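Local coordinates for NMB1025 protein (Neisseria meningitidis serogroup B, PDB 3KJJ) that is of unknown function but belongs to the YjgF/RutC family of small trimeric proteins, some of whose relatives act as enamine/imine deaminases, at residues R12-T17 with A59-D64; P18-A23 with F31-V36; Q53-L58 with D89-A94. All coordinates share one frame; numbering follows the deposited sequence.

Overall arrangement
All three contacts fasten parts of one sheet-and-helix subunit, and two of them share helix 43-60. Contact 1 sets edge strand 11-16 against the C-terminal end of that helix, partly buried and made by a ring, a sulfur and a backbone carbonyl. Contact 2, the buried one, lies where strand 21-26 meets strand 29-32; backbone and hydroxyl hydrogen bonds dominate it, and a second subunit closes in on it. Contact 3 is partly buried and reaches from helix 43-60 to helix 81-91 through an indole-carboxylate pair. Contacts 1 and 2 meet directly, with C61 SG 3.4 Å from A23 CB, and W57, in the contact 3 segment 53-58, packs against residues of both.

Contact 1 (R12-T17 with A59-D64); sequences RYFGTT and AECGSD
F14 meets C61 and E60 where the edge strand 11-16 passes the C-terminal end of helix 43-60, a strand-on-helix packing of the YjgF-like fold. The helix closes in a Schellman motif: G62 has a positive phi, G62 N returns to A59 O at 3.0 Å and S63 N to L58 O at 2.8 Å. Followed outward, the F14 side chain starts with CB pointing at the helix end; CG, anti to its own carbonyl carbon (chi1 -55°), then carries the ring to C61 on one face and to E60 near its CD1-CE1 side. C61 SG makes a sulfur-aromatic contact over that face, 3.9 Å from the F14 ring centroid and displaced toward the rim, with F14 CD2 nearest at 3.6 Å. On the CD1 branch, the ring slides past the aliphatic part of E60, with F14 CD1 4.2 Å from E60 CG. The glutamate chain runs on extended, its carboxylate plane nearly perpendicular to the ring. A23, on the adjoining strand, packs against both F14 and C61. Further out, F14 CZ is 4.1 Å from E60 O, and the same carbonyl oxygen comes nearest at F14 CE1, 3.6 Å away and oblique to the ring.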
# COMPACT_ATOMS: atom_id res chain seq x y z
N ARG B 12 -4.40 18.18 4.54
CA ARG B 12 -3.80 19.13 3.60
C ARG B 12 -3.45 18.41 2.29
O ARG B 12 -3.09 17.23 2.31
CB ARG B 12 -2.56 19.80 4.19
CG ARG B 12 -2.85 21.02 5.07
CD ARG B 12 -3.14 20.65 6.52
NE ARG B 12 -3.32 21.83 7.37
CZ ARG B 12 -2.39 22.31 8.21
NH1 ARG B 12 -1.21 21.71 8.34
NH2 ARG B 12 -2.66 23.39 8.94
N TYR B 13 -3.60 19.12 1.18
CA TYR B 13 -3.36 18.55 -0.16
C TYR B 13 -2.26 19.33 -0.88
O TYR B 13 -2.22 20.56 -0.81
CB TYR B 13 -4.65 18.56 -1.00
CG TYR B 13 -5.80 17.76 -0.42
CD1 TYR B 13 -6.11 16.48 -0.91
CD2 TYR B 13 -6.60 18.28 0.60
CE1 TYR B 13 -7.18 15.74 -0.37
CE2 TYR B 13 -7.67 17.57 1.13
CZ TYR B 13 -7.95 16.30 0.65
OH TYR B 13 -9.00 15.62 1.20
N PHE B 14 -1.38 18.63 -1.58
CA PHE B 14 -0.28 19.26 -2.29
C PHE B 14 -0.26 18.77 -3.73
O PHE B 14 -0.39 17.57 -3.98
CB PHE B 14 1.08 18.94 -1.64
CG PHE B 14 1.15 19.27 -0.17
CD1 PHE B 14 1.65 20.50 0.25
CD2 PHE B 14 0.72 18.36 0.78
CE1 PHE B 14 1.70 20.81 1.61
CE2 PHE B 14 0.77 18.66 2.14
CZ PHE B 14 1.28 19.88 2.55
N GLY B 15 -0.08 19.70 -4.67
CA GLY B 15 0.05 19.36 -6.09
C GLY B 15 -1.21 18.70 -6.63
O GLY B 15 -1.13 17.70 -7.35
N THR B 16 -2.36 19.26 -6.28
CA THR B 16 -3.67 18.69 -6.62
C THR B 16 -3.98 18.85 -8.10
O THR B 16 -3.83 19.93 -8.67
CB THR B 16 -4.80 19.32 -5.75
OG1 THR B 16 -4.53 19.07 -4.37
CG2 THR B 16 -6.17 18.74 -6.10
N THR B 17 -4.38 17.74 -8.73
CA THR B 17 -4.83 17.71 -10.12
C THR B 17 -6.29 17.24 -10.12
O THR B 17 -6.78 16.80 -9.08
CB THR B 17 -3.98 16.73 -10.96
OG1 THR B 17 -4.31 15.39 -10.61
CG2 THR B 17 -2.47 16.95 -10.75
N ALA B 59 9.85 17.50 0.97
CA ALA B 59 10.19 18.86 1.40
C ALA B 59 8.95 19.75 1.51
O ALA B 59 8.71 20.39 2.54
CB ALA B 59 11.22 19.49 0.45
N GLU B 60 8.14 19.75 0.45
CA GLU B 60 6.89 20.49 0.46
C GLU B 60 5.98 20.12 1.64
O GLU B 60 5.26 20.97 2.15
CB GLU B 60 6.17 20.35 -0.89
CG GLU B 60 5.37 21.59 -1.28
CD GLU B 60 5.21 21.76 -2.78
OE1 GLU B 60 4.10 22.15 -3.22
OE2 GLU B 60 6.18 21.53 -3.54
N CYS B 61 6.02 18.86 2.08
CA CYS B 61 5.18 18.39 3.20
C CYS B 61 5.79 18.53 4.60
O CYS B 61 5.18 18.12 5.60
CB CYS B 61 4.74 16.94 2.99
SG CYS B 61 3.79 16.67 1.48
N GLY B 62 7.00 19.08 4.67
CA GLY B 62 7.69 19.22 5.95
C GLY B 62 8.26 17.90 6.42
O GLY B 62 8.34 17.62 7.61
N SER B 63 8.64 17.07 5.45
CA SER B 63 9.27 15.79 5.72
C SER B 63 10.55 15.70 4.90
O SER B 63 10.96 16.68 4.26
CB SER B 63 8.33 14.64 5.33
OG SER B 63 8.77 13.39 5.84
N ASP B 64 11.16 14.52 4.92
CA ASP B 64 12.29 14.22 4.06
C ASP B 64 12.47 12.70 4.02
O ASP B 64 11.72 11.96 4.67
CB ASP B 64 13.57 14.92 4.54
CG ASP B 64 13.88 14.63 5.99
OD1 ASP B 64 13.89 13.43 6.36
OD2 ASP B 64 14.11 15.59 6.75

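Contact 2 (P18-A23 with F31-V36); sequences PRYSEA and FLSGMV
S33 and S21 make the tight part of this contact: S33 OG donates to S21 O at 2.6 Å, approaching from well above the carbonyl plane. The hydroxyl, anti to its own carbonyl carbon, also comes within 3.5 Å of Y20 CD1, oblique to the ring. The same serine's backbone S33 N donates to the next carbonyl, E22 O, at 2.9 Å (156° at the hydrogen), again from above the carbonyl plane, and L32 CA adds a CA-H...O contact to that oxygen. Two consecutive carbonyls are thus held by one serine. The selenomethionine methyl crowds in, with M35 CE 3.5 Å from E22 O.

These bonds sit at the end of the beta hairpin formed by strands 21-26 and 29-32, where A23 and L32 are a non-hydrogen-bonded antiparallel pair, their CB and CD2 in contact. On the other side of strand 21-26, E22 and A23 both face F14 in a classic beta bulge, and the chain turns a corner at E22. The second subunit backs the serine side: R100 N of that chain hydrogen-bonds S33 OG, and its T97 O receives a bond from S21 OG, which is also bonded to T16.

The looser side belongs to the E22 carboxylate alone; the rest of the side chain packs on W57. The chain bends at chi2 (-70°), bringing E22 OE1 back to 3.6 Å from M35 SE. A water lies 2.6 Å from E22 OE1 and, weakly, 3.5 Å from G34 O, with more acceptors than protons to share.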
# COMPACT_ATOMS: atom_id res chain seq x y z
N PRO B 18 -7.01 17.32 -11.27
CA PRO B 18 -8.36 16.75 -11.27
C PRO B 18 -8.44 15.25 -10.94
O PRO B 18 -9.52 14.76 -10.62
CB PRO B 18 -8.84 16.99 -12.70
CG PRO B 18 -8.13 18.21 -13.10
CD PRO B 18 -6.75 18.08 -12.51
N ARG B 19 -7.31 14.55 -10.98
CA ARG B 19 -7.27 13.09 -10.84
C ARG B 19 -6.71 12.61 -9.49
O ARG B 19 -7.17 11.61 -8.94
CB ARG B 19 -6.43 12.51 -11.98
CG ARG B 19 -6.36 10.99 -12.03
CD ARG B 19 -5.85 10.55 -13.39
NE ARG B 19 -6.76 11.00 -14.45
CZ ARG B 19 -6.47 11.00 -15.75
NH1 ARG B 19 -5.30 10.55 -16.18
NH2 ARG B 19 -7.38 11.44 -16.61
N TYR B 20 -5.74 13.35 -8.96
CA TYR B 20 -4.97 12.95 -7.78
C TYR B 20 -4.23 14.15 -7.22
O TYR B 20 -4.12 15.18 -7.90
CB TYR B 20 -3.94 11.87 -8.16
CG TYR B 20 -2.95 12.34 -9.19
CD1 TYR B 20 -1.82 13.07 -8.82
CD2 TYR B 20 -3.15 12.08 -10.54
CE1 TYR B 20 -0.93 13.54 -9.77
CE2 TYR B 20 -2.26 12.54 -11.50
CZ TYR B 20 -1.15 13.26 -11.11
OH TYR B 20 -0.26 13.71 -12.06
N SER B 21 -3.73 14.02 -6.00
CA SER B 21 -2.76 14.96 -5.43
C SER B 21 -1.41 14.28 -5.31
O SER B 21 -1.32 13.10 -4.96
CB SER B 21 -3.19 15.46 -4.05
OG SER B 21 -4.28 16.37 -4.14
N GLU B 22 -0.36 15.05 -5.57
CA GLU B 22 1.00 14.54 -5.45
C GLU B 22 1.30 14.14 -4.02
O GLU B 22 2.02 13.17 -3.77
CB GLU B 22 2.01 15.59 -5.93
CG GLU B 22 1.90 15.92 -7.40
CD GLU B 22 2.36 14.79 -8.32
OE1 GLU B 22 2.57 13.64 -7.85
OE2 GLU B 22 2.51 15.07 -9.53
N ALA B 23 0.74 14.90 -3.08
CA ALA B 23 0.93 14.63 -1.66
C ALA B 23 -0.33 14.98 -0.90
O ALA B 23 -1.03 15.93 -1.25
CB ALA B 23 2.10 15.40 -1.14
N PHE B 31 1.10 10.86 2.53
CA PHE B 31 0.96 9.87 1.47
C PHE B 31 1.31 10.52 0.14
O PHE B 31 0.70 11.52 -0.25
CB PHE B 31 -0.47 9.29 1.47
CG PHE B 31 -0.81 8.49 2.69
CD1 PHE B 31 -0.69 7.11 2.68
CD2 PHE B 31 -1.23 9.13 3.86
CE1 PHE B 31 -1.00 6.35 3.82
CE2 PHE B 31 -1.54 8.38 5.00
CZ PHE B 31 -1.43 7.00 4.98
N LEU B 32 2.33 10.00 -0.54
CA LEU B 32 2.65 10.50 -1.88
C LEU B 32 1.95 9.65 -2.95
O LEU B 32 1.85 8.43 -2.80
CB LEU B 32 4.16 10.50 -2.13
CG LEU B 32 5.15 11.23 -1.22
CD1 LEU B 32 6.54 11.34 -1.91
CD2 LEU B 32 4.66 12.62 -0.84
N SER B 33 1.47 10.29 -4.02
CA SER B 33 1.05 9.57 -5.23
C SER B 33 2.25 8.74 -5.65
O SER B 33 3.39 9.07 -5.33
CB SER B 33 0.66 10.53 -6.37
OG SER B 33 -0.69 10.97 -6.28
N GLY B 34 2.00 7.65 -6.38
CA GLY B 34 3.07 6.92 -7.03
C GLY B 34 3.82 7.84 -7.97
O GLY B 34 3.23 8.49 -8.85
N MSE B 35 5.13 7.89 -7.79
CA MSE B 35 5.94 8.81 -8.58
C MSE B 35 6.54 8.02 -9.72
O MSE B 35 7.07 6.93 -9.52
CB MSE B 35 7.01 9.48 -7.73
CG MSE B 35 6.46 10.34 -6.58
SE MSE B 35 5.79 12.12 -7.06
CE MSE B 35 5.11 12.62 -5.31
N VAL B 36 6.41 8.59 -10.91
CA VAL B 36 6.80 7.94 -12.15
C VAL B 36 7.87 8.80 -12.82
O VAL B 36 7.95 9.99 -12.56
CB VAL B 36 5.58 7.76 -13.09
CG1 VAL B 36 4.55 6.82 -12.46
CG2 VAL B 36 4.95 9.11 -13.42
O HOH W 1 2.86 11.83 -9.69

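Contact 3 (Q53-L58 with D89-A94); sequences QIDRWL and DAWVAA
The W91 indole and the D55 carboxylate meet edge on, their planes 25° apart. At the indole's NE1 edge the whole carboxylate is presented, its CG lying in the ring plane, while I54 CG2 comes up obliquely to the benzo part, 4.1 Å from W91 CZ2. K65 makes a cation-pi contact with the indole, and the ring of W88 meets that of W91 at an oblique angle.

The single N-H is shared between both carboxylate oxygens, each met on its syn side but from outside the carboxylate plane. W91 NE1 is nearer to D55 OD1, 3.0 Å, yet that bond is strongly bent, with 137° at the hydrogen. The D55 OD2 arm is longer, 3.2 Å from W91 NE1, but straighter at 159°, and OD2 lies almost exactly in the indole plane whereas OD1 is tilted from it. D55 OD1 also passes 3.4 Å from W91 CZ2, following the edge of the six-membered ring.

In the fold this pair spans the gap between helix 43-60 and the last turn of helix 81-91. These are the two helices of the YjgF-like alpha/beta subunit, each following strands of the sheet they pack on. The backbones stay well apart, D55 CA and W91 CA being 10.0 Å from each other, and side chains alone bridge the distance. W91 does most of the reaching: with its CG anti to the backbone N, the indole extends from the helix end toward D55. V92 then leaves helical geometry, and K65 NZ hydrogen-bonds W91 O, joining this turn to the loop beyond helix 43-60. I54 faces inward as well, packing on L32, I116 and I118 of the sheet.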
# COMPACT_ATOMS: atom_id res chain seq x y z
N GLN B 53 12.03 13.65 -7.37
CA GLN B 53 10.64 14.05 -7.15
C GLN B 53 10.19 13.81 -5.72
O GLN B 53 9.56 14.68 -5.10
CB GLN B 53 9.71 13.27 -8.08
CG GLN B 53 9.82 13.62 -9.55
CD GLN B 53 8.92 12.75 -10.39
OE1 GLN B 53 7.71 12.78 -10.23
NE2 GLN B 53 9.51 11.97 -11.28
N ILE B 54 10.49 12.62 -5.20
CA ILE B 54 10.08 12.28 -3.85
C ILE B 54 10.68 13.27 -2.86
O ILE B 54 9.96 13.79 -1.99
CB ILE B 54 10.37 10.79 -3.49
CG1 ILE B 54 9.33 9.89 -4.18
CG2 ILE B 54 10.34 10.58 -1.98
CD1 ILE B 54 9.72 8.41 -4.32
N ASP B 55 11.97 13.56 -3.03
CA ASP B 55 12.68 14.57 -2.25
C ASP B 55 11.92 15.90 -2.29
O ASP B 55 11.70 16.52 -1.26
CB ASP B 55 14.11 14.79 -2.76
CG ASP B 55 15.06 13.65 -2.40
OD1 ASP B 55 14.77 12.87 -1.46
OD2 ASP B 55 16.12 13.55 -3.06
N ARG B 56 11.51 16.32 -3.48
CA ARG B 56 10.85 17.61 -3.66
C ARG B 56 9.48 17.65 -2.98
O ARG B 56 9.16 18.62 -2.29
CB ARG B 56 10.77 18.01 -5.14
CG ARG B 56 12.11 18.46 -5.73
CD ARG B 56 11.96 19.19 -7.09
NE ARG B 56 11.28 18.37 -8.10
CZ ARG B 56 11.89 17.49 -8.90
NH1 ARG B 56 13.20 17.30 -8.80
NH2 ARG B 56 11.19 16.79 -9.79
N TRP B 57 8.70 16.57 -3.11
CA TRP B 57 7.38 16.49 -2.48
C TRP B 57 7.43 16.28 -0.97
O TRP B 57 6.55 16.76 -0.26
CB TRP B 57 6.47 15.46 -3.17
CG TRP B 57 6.06 15.91 -4.56
CD1 TRP B 57 6.44 15.35 -5.75
CD2 TRP B 57 5.23 17.03 -4.90
NE1 TRP B 57 5.88 16.04 -6.80
CE2 TRP B 57 5.14 17.08 -6.30
CE3 TRP B 57 4.56 18.01 -4.14
CZ2 TRP B 57 4.40 18.06 -6.98
CZ3 TRP B 57 3.82 18.98 -4.81
CH2 TRP B 57 3.74 18.99 -6.22
N LEU B 58 8.46 15.60 -0.48
CA LEU B 58 8.59 15.41 0.97
C LEU B 58 8.96 16.75 1.62
O LEU B 58 8.42 17.09 2.68
CB LEU B 58 9.60 14.29 1.30
CG LEU B 58 9.17 12.83 1.02
CD1 LEU B 58 10.25 11.84 1.44
CD2 LEU B 58 7.83 12.46 1.66
N ASP B 89 19.83 2.29 -2.85
CA ASP B 89 20.81 2.08 -1.77
C ASP B 89 21.67 3.30 -1.46
O ASP B 89 21.99 3.54 -0.30
CB ASP B 89 21.72 0.88 -2.07
CG ASP B 89 20.99 -0.44 -1.99
OD1 ASP B 89 19.81 -0.45 -1.58
OD2 ASP B 89 21.61 -1.47 -2.33
N ALA B 90 22.03 4.04 -2.51
CA ALA B 90 22.82 5.28 -2.38
C ALA B 90 21.98 6.46 -1.87
O ALA B 90 22.52 7.38 -1.24
CB ALA B 90 23.46 5.63 -3.72
N TRP B 91 20.68 6.42 -2.14
CA TRP B 91 19.77 7.52 -1.83
C TRP B 91 19.23 7.45 -0.41
O TRP B 91 19.18 8.48 0.26
CB TRP B 91 18.63 7.58 -2.84
CG TRP B 91 17.50 8.55 -2.53
CD1 TRP B 91 17.43 9.87 -2.88
CD2 TRP B 91 16.25 8.25 -1.87
NE1 TRP B 91 16.24 10.42 -2.45
CE2 TRP B 91 15.50 9.45 -1.84
CE3 TRP B 91 15.71 7.09 -1.30
CZ2 TRP B 91 14.23 9.52 -1.25
CZ3 TRP B 91 14.45 7.15 -0.73
CH2 TRP B 91 13.72 8.37 -0.71
N VAL B 92 18.85 6.25 0.06
CA VAL B 92 18.23 6.13 1.40
C VAL B 92 19.08 6.71 2.54
O VAL B 92 20.31 6.74 2.47
CB VAL B 92 17.78 4.70 1.77
CG1 VAL B 92 16.57 4.30 0.96
CG2 VAL B 92 18.91 3.70 1.60
N ALA B 93 18.41 7.18 3.59
CA ALA B 93 19.11 7.70 4.75
C ALA B 93 19.58 6.52 5.59
O ALA B 93 18.77 5.75 6.09
CB ALA B 93 18.19 8.62 5.56
N ALA B 94 20.90 6.37 5.71
CA ALA B 94 21.49 5.24 6.42
C ALA B 94 21.05 5.23 7.89
O ALA B 94 20.99 6.29 8.52
CB ALA B 94 23.03 5.30 6.30